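Local coordinates for protein beta subunit of photoactivated adenylyl cyclase (Beggiatoa sp. PS, PDB 5M2A) that senses blue light through a flavin-binding BLUF domain and, when photoactivated, probably converts ATP to cyclic AMP with its class III cyclase domain, at residues Q121-R124 with V125-Y129; E175-I178 with L179-Y183. One frame throughout, in Å; residues are numbered along the deposited sequence.

Overall arrangement
Interactions 1 and 2 belong to the two working halves of the protein. Interaction 1 lies on helix 110-129, which packs on the BLUF sheet and leads on toward the cyclase; the side chain of Arg124 is about 11 Å from the flavin mononucleotide. Interaction 2 lies on helix 173-193 of the cyclase domain, where the side chain of Val180 is about 9 Å from the magnesium ion held at Asp160, Ile161 and Asp204. The centres of interaction 1 and interaction 2 are about 22 Å apart and the nearest atoms of interactions 1 and 2 about 9 Å, so they do not touch. Both meet the second subunit: Ser264 of the second subunit bonds to Lys128, and Gly262 of the second subunit to Asn181.

Interaction 1: Q121-R124 with V125-Y129; sequences QSHR and VLEKY
Glu127 reaches back one turn of the helix and is held by two residues at once, His123 and Arg124. Its OE1 accepts two bonds, from His123 ND1 at 2.7 Å and from Arg124 NE at 3.0 Å, and the two donors come from opposite faces of the carboxylate plane. The histidine arrives on the anti side of OE1, with the oxygen lying in the ring plane, whereas NE approaches from the syn side along a nearly straight bond (164°). Glu127 OE2 uses its syn lone pair to take Arg124 NH1 at 2.7 Å, somewhat tilted from the guanidinium plane. Arginine thus grips the carboxylate side-on, one nitrogen to each oxygen, although the two flat groups are twisted by 43°. A bend at chi2 (-116°) and another at chi3 fold the arginine chain back toward Glu127 instead of letting it run straight out. Shortening Glu127 to an alanine would probably leave the Arg124 charge without this partner and take the ND1 bond from His123, whose ring would then rely on its NE2 contact across the dimer.

Beneath the side chains, Glu127 N bonds to His123 O at 2.9 Å, and Leu126 N to Ser122 O at 3.0 Å, so regular backbone bonding sets the spacing that brings His123 and Glu127 together. Further out, Arg124 NH2 binds Asn76 O, and Leu78 packs against His123, Arg124 and Glu127. The far nitrogen of the imidazole, NE2, bonds to Ser122 OG of the second subunit, and Ser122 OG here meets His123 NE2 of that subunit in return. The whole is an i to i+4 His-carboxylate hydrogen bond joined to an i to i+3 salt bridge, on a helix that packs on the BLUF sheet and meets its mate at the dimer interface.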
ATOM      1  N   GLN A 121       3.513   3.326  17.689  1.00 21.35           N
ATOM      2  CA  GLN A 121       3.913   4.416  16.813  1.00 21.61           C
ATOM      3  C   GLN A 121       4.225   3.906  15.413  1.00 22.46           C
ATOM      4  O   GLN A 121       3.876   4.551  14.413  1.00 23.33           O
ATOM      5  CB  GLN A 121       5.110   5.143  17.422  1.00 27.36           C
ATOM      6  CG  GLN A 121       4.711   6.005  18.608  1.00 35.93           C
ATOM      7  CD  GLN A 121       5.893   6.617  19.338  1.00 48.70           C
ATOM      8  OE1 GLN A 121       7.043   6.219  19.139  1.00 51.23           O
ATOM      9  NE2 GLN A 121       5.612   7.590  20.194  1.00 56.69           N
ATOM     10  N   SER A 122       4.869   2.747  15.321  1.00 20.58           N
ATOM     11  CA  SER A 122       5.084   2.116  14.020  1.00 22.90           C
ATOM     12  C   SER A 122       3.762   1.736  13.364  1.00 23.54           C
ATOM     13  O   SER A 122       3.580   1.937  12.157  1.00 21.18           O
ATOM     14  CB  SER A 122       5.985   0.890  14.183  1.00 22.46           C
ATOM     15  OG  SER A 122       6.278   0.293  12.936  1.00 23.30           O
ATOM     16  N   HIS A 123       2.830   1.188  14.147  1.00 19.88           N
ATOM     17  CA  HIS A 123       1.513   0.830  13.631  1.00 19.69           C
ATOM     18  C   HIS A 123       0.836   2.028  12.978  1.00 19.57           C
ATOM     19  O   HIS A 123       0.271   1.919  11.879  1.00 22.26           O
ATOM     20  CB  HIS A 123       0.663   0.280  14.787  1.00 19.06           C
ATOM     21  CG  HIS A 123      -0.631  -0.357  14.364  1.00 20.19           C
ATOM     22  ND1 HIS A 123      -1.748   0.370  14.010  1.00 21.05           N
ATOM     23  CD2 HIS A 123      -0.995  -1.658  14.291  1.00 22.26           C
ATOM     24  CE1 HIS A 123      -2.740  -0.457  13.719  1.00 22.71           C
ATOM     25  NE2 HIS A 123      -2.305  -1.695  13.876  1.00 23.75           N
ATOM     26  N   ARG A 124       0.914   3.193  13.622  1.00 21.31           N
ATOM     27  CA  ARG A 124       0.238   4.373  13.099  1.00 21.82           C
ATOM     28  C   ARG A 124       0.870   4.848  11.801  1.00 23.46           C
ATOM     29  O   ARG A 124       0.184   5.449  10.971  1.00 24.71           O
ATOM     30  CB  ARG A 124       0.244   5.500  14.134  1.00 24.93           C
ATOM     31  CG  ARG A 124      -0.261   5.058  15.508  1.00 29.53           C
ATOM     32  CD  ARG A 124      -1.540   5.778  15.872  1.00 34.86           C
ATOM     33  NE  ARG A 124      -2.684   5.283  15.121  1.00 30.07           N
ATOM     34  CZ  ARG A 124      -3.909   5.782  15.235  1.00 29.26           C
ATOM     35  NH1 ARG A 124      -4.897   5.280  14.515  1.00 28.70           N
ATOM     36  NH2 ARG A 124      -4.144   6.786  16.072  1.00 30.56           N
ATOM     37  N   VAL A 125       2.161   4.591  11.607  1.00 21.65           N
ATOM     38  CA  VAL A 125       2.789   4.896  10.322  1.00 22.46           C
ATOM     39  C   VAL A 125       2.256   3.964   9.243  1.00 22.71           C
ATOM     40  O   VAL A 125       1.792   4.407   8.184  1.00 23.61           O
ATOM     41  CB  VAL A 125       4.318   4.790  10.431  1.00 25.76           C
ATOM     42  CG1 VAL A 125       4.936   4.909   9.043  1.00 27.69           C
ATOM     43  CG2 VAL A 125       4.855   5.887  11.329  1.00 25.84           C
ATOM     44  N   LEU A 126       2.307   2.657   9.510  1.00 20.40           N
ATOM     45  CA  LEU A 126       1.816   1.664   8.555  1.00 21.54           C
ATOM     46  C   LEU A 126       0.373   1.918   8.142  1.00 21.60           C
ATOM     47  O   LEU A 126       0.026   1.683   6.981  1.00 22.88           O
ATOM     48  CB  LEU A 126       1.940   0.262   9.143  1.00 25.85           C
ATOM     49  CG  LEU A 126       3.298  -0.304   9.554  1.00 31.11           C
ATOM     50  CD1 LEU A 126       3.242  -1.818   9.530  1.00 27.97           C
ATOM     51  CD2 LEU A 126       4.428   0.199   8.685  1.00 32.78           C
ATOM     52  N   GLU A 127      -0.484   2.362   9.076  1.00 19.58           N
ATOM     53  CA  GLU A 127      -1.873   2.685   8.742  1.00 20.40           C
ATOM     54  C   GLU A 127      -1.974   3.623   7.557  1.00 25.01           C
ATOM     55  O   GLU A 127      -2.919   3.527   6.761  1.00 23.07           O
ATOM     56  CB  GLU A 127      -2.580   3.338   9.931  1.00 22.95           C
ATOM     57  CG  GLU A 127      -2.957   2.377  11.037  1.00 24.33           C
ATOM     58  CD  GLU A 127      -3.331   3.127  12.294  1.00 28.26           C
ATOM     59  OE1 GLU A 127      -2.744   2.847  13.364  1.00 26.82           O
ATOM     60  OE2 GLU A 127      -4.188   4.035  12.197  1.00 26.03           O
ATOM     61  N   LYS A 128      -1.041   4.566   7.442  1.00 19.96           N
ATOM     62  CA  LYS A 128      -1.134   5.530   6.357  1.00 21.97           C
ATOM     63  C   LYS A 128      -0.932   4.889   4.990  1.00 20.31           C
ATOM     64  O   LYS A 128      -1.439   5.421   3.994  1.00 22.77           O
ATOM     65  CB  LYS A 128      -0.117   6.649   6.556  1.00 25.97           C
ATOM     66  CG  LYS A 128      -0.234   7.366   7.891  1.00 34.37           C
ATOM     67  CD  LYS A 128       0.712   8.556   7.937  1.00 34.88           C
ATOM     68  CE  LYS A 128       0.586   9.308   9.249  1.00 37.58           C
ATOM     69  NZ  LYS A 128      -0.814   9.714   9.482  1.00 34.44           N
ATOM     70  N   TYR A 129      -0.189   3.788   4.910  1.00 19.50           N
ATOM     71  CA  TYR A 129       0.059   3.147   3.624  1.00 26.92           C
ATOM     72  C   TYR A 129      -1.031   2.157   3.227  1.00 27.57           C
ATOM     73  O   TYR A 129      -0.969   1.602   2.128  1.00 23.61           O
ATOM     74  CB  TYR A 129       1.411   2.431   3.633  1.00 25.98           C
ATOM     75  CG  TYR A 129       2.592   3.369   3.667  1.00 24.28           C
ATOM     76  CD1 TYR A 129       3.009   3.949   4.858  1.00 25.61           C
ATOM     77  CD2 TYR A 129       3.287   3.686   2.498  1.00 21.16           C
ATOM     78  CE1 TYR A 129       4.084   4.815   4.893  1.00 26.01           C
ATOM     79  CE2 TYR A 129       4.361   4.555   2.524  1.00 22.45           C
ATOM     80  CZ  TYR A 129       4.759   5.112   3.728  1.00 24.27           C
ATOM     81  OH  TYR A 129       5.831   5.976   3.757  1.00 24.73           O
TER

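Interaction 2: E175-I178 with L179-Y183; sequences EVVI and LVNRY
The bond from Val180 N to Val176 O, 2.8 Å long, links the two residues whose side chains also meet along this turn of helix. Val180 CG2 also comes to 3.2 Å from Val176 O. Val176 and Val180 lie side by side and point the same way, Val176 CG1 touching Val180 CG2 at 4.0 Å. With its CG2 anti to the carbonyl carbon, Val180 turns that methyl back toward the preceding turn, where it finds both the oxygen and the valine. Phe164 of helix 164-170 packs on both side chains, and Ile257 of the second subunit adds to the cover of Val176.

One residue further on, Asn181 N bonds to Val177 O at 2.9 Å along a nearly straight path (168°). Helix 173-193 lies against the central sheet of the class III nucleotidyl cyclase fold, with Leu179 and Tyr183 both packing on Ile161 of strand 150-161, whose end takes part in the magnesium site. On the flank facing the second subunit, Asn181 runs alongside Val177, with Asn181 ND2 3.5 Å from Val177 CG1. The side chain folds back over the earlier turn because its CG stands anti to the carbonyl carbon (chi1 -77°). Its OD1 is held from across the interface by the backbone N of Gly262 of the second subunit, while Pro149 of that subunit packs on Val177.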
ATOM      1  N   GLU A 175      11.132  19.825  -6.276  1.00 19.71           N
ATOM      2  CA  GLU A 175       9.951  20.599  -6.644  1.00 20.12           C
ATOM      3  C   GLU A 175       8.849  19.708  -7.202  1.00 17.97           C
ATOM      4  O   GLU A 175       7.661  19.981  -6.995  1.00 19.49           O
ATOM      5  CB  GLU A 175      10.334  21.680  -7.656  1.00 24.76           C
ATOM      6  CG  GLU A 175      11.263  22.734  -7.077  1.00 28.45           C
ATOM      7  CD  GLU A 175      10.628  23.500  -5.933  1.00 35.11           C
ATOM      8  OE1 GLU A 175       9.431  23.844  -6.032  1.00 34.81           O
ATOM      9  OE2 GLU A 175      11.319  23.739  -4.925  1.00 42.70           O
ATOM     10  N   VAL A 176       9.215  18.651  -7.929  1.00 17.94           N
ATOM     11  CA  VAL A 176       8.205  17.707  -8.407  1.00 16.94           C
ATOM     12  C   VAL A 176       7.528  17.027  -7.223  1.00 16.04           C
ATOM     13  O   VAL A 176       6.307  16.832  -7.210  1.00 17.19           O
ATOM     14  CB  VAL A 176       8.842  16.676  -9.357  1.00 19.11           C
ATOM     15  CG1 VAL A 176       7.861  15.539  -9.676  1.00 21.83           C
ATOM     16  CG2 VAL A 176       9.329  17.339 -10.641  1.00 20.52           C
ATOM     17  N   VAL A 177       8.316  16.653  -6.215  1.00 17.30           N
ATOM     18  CA  VAL A 177       7.775  15.944  -5.059  1.00 17.33           C
ATOM     19  C   VAL A 177       6.779  16.819  -4.304  1.00 17.01           C
ATOM     20  O   VAL A 177       5.701  16.359  -3.917  1.00 17.37           O
ATOM     21  CB  VAL A 177       8.929  15.470  -4.155  1.00 20.55           C
ATOM     22  CG1 VAL A 177       8.394  15.040  -2.769  1.00 24.34           C
ATOM     23  CG2 VAL A 177       9.677  14.330  -4.831  1.00 24.88           C
ATOM     24  N   ILE A 178       7.129  18.086  -4.066  1.00 16.84           N
ATOM     25  CA  ILE A 178       6.195  19.003  -3.414  1.00 19.82           C
ATOM     26  C   ILE A 178       4.902  19.087  -4.206  1.00 19.26           C
ATOM     27  O   ILE A 178       3.796  19.053  -3.643  1.00 17.68           O
ATOM     28  CB  ILE A 178       6.849  20.386  -3.246  1.00 20.18           C
ATOM     29  CG1 ILE A 178       7.940  20.331  -2.182  1.00 22.53           C
ATOM     30  CG2 ILE A 178       5.810  21.463  -2.940  1.00 21.59           C
ATOM     31  CD1 ILE A 178       8.954  21.487  -2.289  1.00 24.42           C
ATOM     32  N   LEU A 179       5.021  19.183  -5.529  1.00 19.80           N
ATOM     33  CA  LEU A 179       3.840  19.328  -6.365  1.00 14.94           C
ATOM     34  C   LEU A 179       2.980  18.070  -6.337  1.00 15.89           C
ATOM     35  O   LEU A 179       1.751  18.154  -6.231  1.00 17.31           O
ATOM     36  CB  LEU A 179       4.270  19.671  -7.794  1.00 18.75           C
ATOM     37  CG  LEU A 179       3.185  19.756  -8.868  1.00 29.41           C
ATOM     38  CD1 LEU A 179       3.511  20.848  -9.866  1.00 31.89           C
ATOM     39  CD2 LEU A 179       3.018  18.433  -9.596  1.00 26.00           C
ATOM     40  N   VAL A 180       3.602  16.895  -6.436  1.00 15.22           N
ATOM     41  CA  VAL A 180       2.822  15.663  -6.457  1.00 15.91           C
ATOM     42  C   VAL A 180       2.187  15.410  -5.095  1.00 16.86           C
ATOM     43  O   VAL A 180       1.024  14.996  -5.007  1.00 14.95           O
ATOM     44  CB  VAL A 180       3.708  14.483  -6.908  1.00 18.08           C
ATOM     45  CG1 VAL A 180       2.913  13.195  -6.889  1.00 18.56           C
ATOM     46  CG2 VAL A 180       4.225  14.721  -8.335  1.00 16.17           C
ATOM     47  N   ASN A 181       2.924  15.674  -4.006  1.00 16.98           N
ATOM     48  CA  ASN A 181       2.325  15.527  -2.675  1.00 16.97           C
ATOM     49  C   ASN A 181       1.102  16.422  -2.507  1.00 15.92           C
ATOM     50  O   ASN A 181       0.118  16.028  -1.865  1.00 18.29           O
ATOM     51  CB  ASN A 181       3.349  15.845  -1.580  1.00 16.47           C
ATOM     52  CG  ASN A 181       4.334  14.715  -1.353  1.00 20.06           C
ATOM     53  OD1 ASN A 181       4.048  13.562  -1.662  1.00 21.54           O
ATOM     54  ND2 ASN A 181       5.497  15.045  -0.796  1.00 21.99           N
ATOM     55  N   ARG A 182       1.156  17.646  -3.037  1.00 15.96           N
ATOM     56  CA  ARG A 182       0.023  18.554  -2.894  1.00 15.25           C
ATOM     57  C   ARG A 182      -1.176  18.027  -3.665  1.00 15.01           C
ATOM     58  O   ARG A 182      -2.309  18.034  -3.166  1.00 18.00           O
ATOM     59  CB  ARG A 182       0.401  19.953  -3.385  1.00 19.27           C
ATOM     60  CG  ARG A 182      -0.687  20.997  -3.145  1.00 16.42           C
ATOM     61  CD  ARG A 182      -1.003  21.153  -1.656  1.00 20.06           C
ATOM     62  NE  ARG A 182      -1.925  22.266  -1.409  1.00 25.61           N
ATOM     63  CZ  ARG A 182      -1.537  23.531  -1.284  1.00 25.58           C
ATOM     64  NH1 ARG A 182      -0.249  23.839  -1.395  1.00 21.20           N
ATOM     65  NH2 ARG A 182      -2.431  24.492  -1.057  1.00 27.42           N
ATOM     66  N   TYR A 183      -0.926  17.561  -4.885  1.00 15.93           N
ATOM     67  CA  TYR A 183      -1.961  16.943  -5.709  1.00 16.36           C
ATOM     68  C   TYR A 183      -2.570  15.732  -5.014  1.00 18.08           C
ATOM     69  O   TYR A 183      -3.796  15.608  -4.906  1.00 17.13           O
ATOM     70  CB  TYR A 183      -1.347  16.554  -7.053  1.00 15.72           C
ATOM     71  CG  TYR A 183      -2.310  15.853  -7.953  1.00 15.70           C
ATOM     72  CD1 TYR A 183      -3.375  16.547  -8.516  1.00 14.91           C
ATOM     73  CD2 TYR A 183      -2.157  14.512  -8.243  1.00 16.83           C
ATOM     74  CE1 TYR A 183      -4.272  15.908  -9.340  1.00 19.07           C
ATOM     75  CE2 TYR A 183      -3.050  13.857  -9.084  1.00 21.05           C
ATOM     76  CZ  TYR A 183      -4.104  14.565  -9.617  1.00 21.91           C
ATOM     77  OH  TYR A 183      -4.986  13.931 -10.441  1.00 22.76           O
TER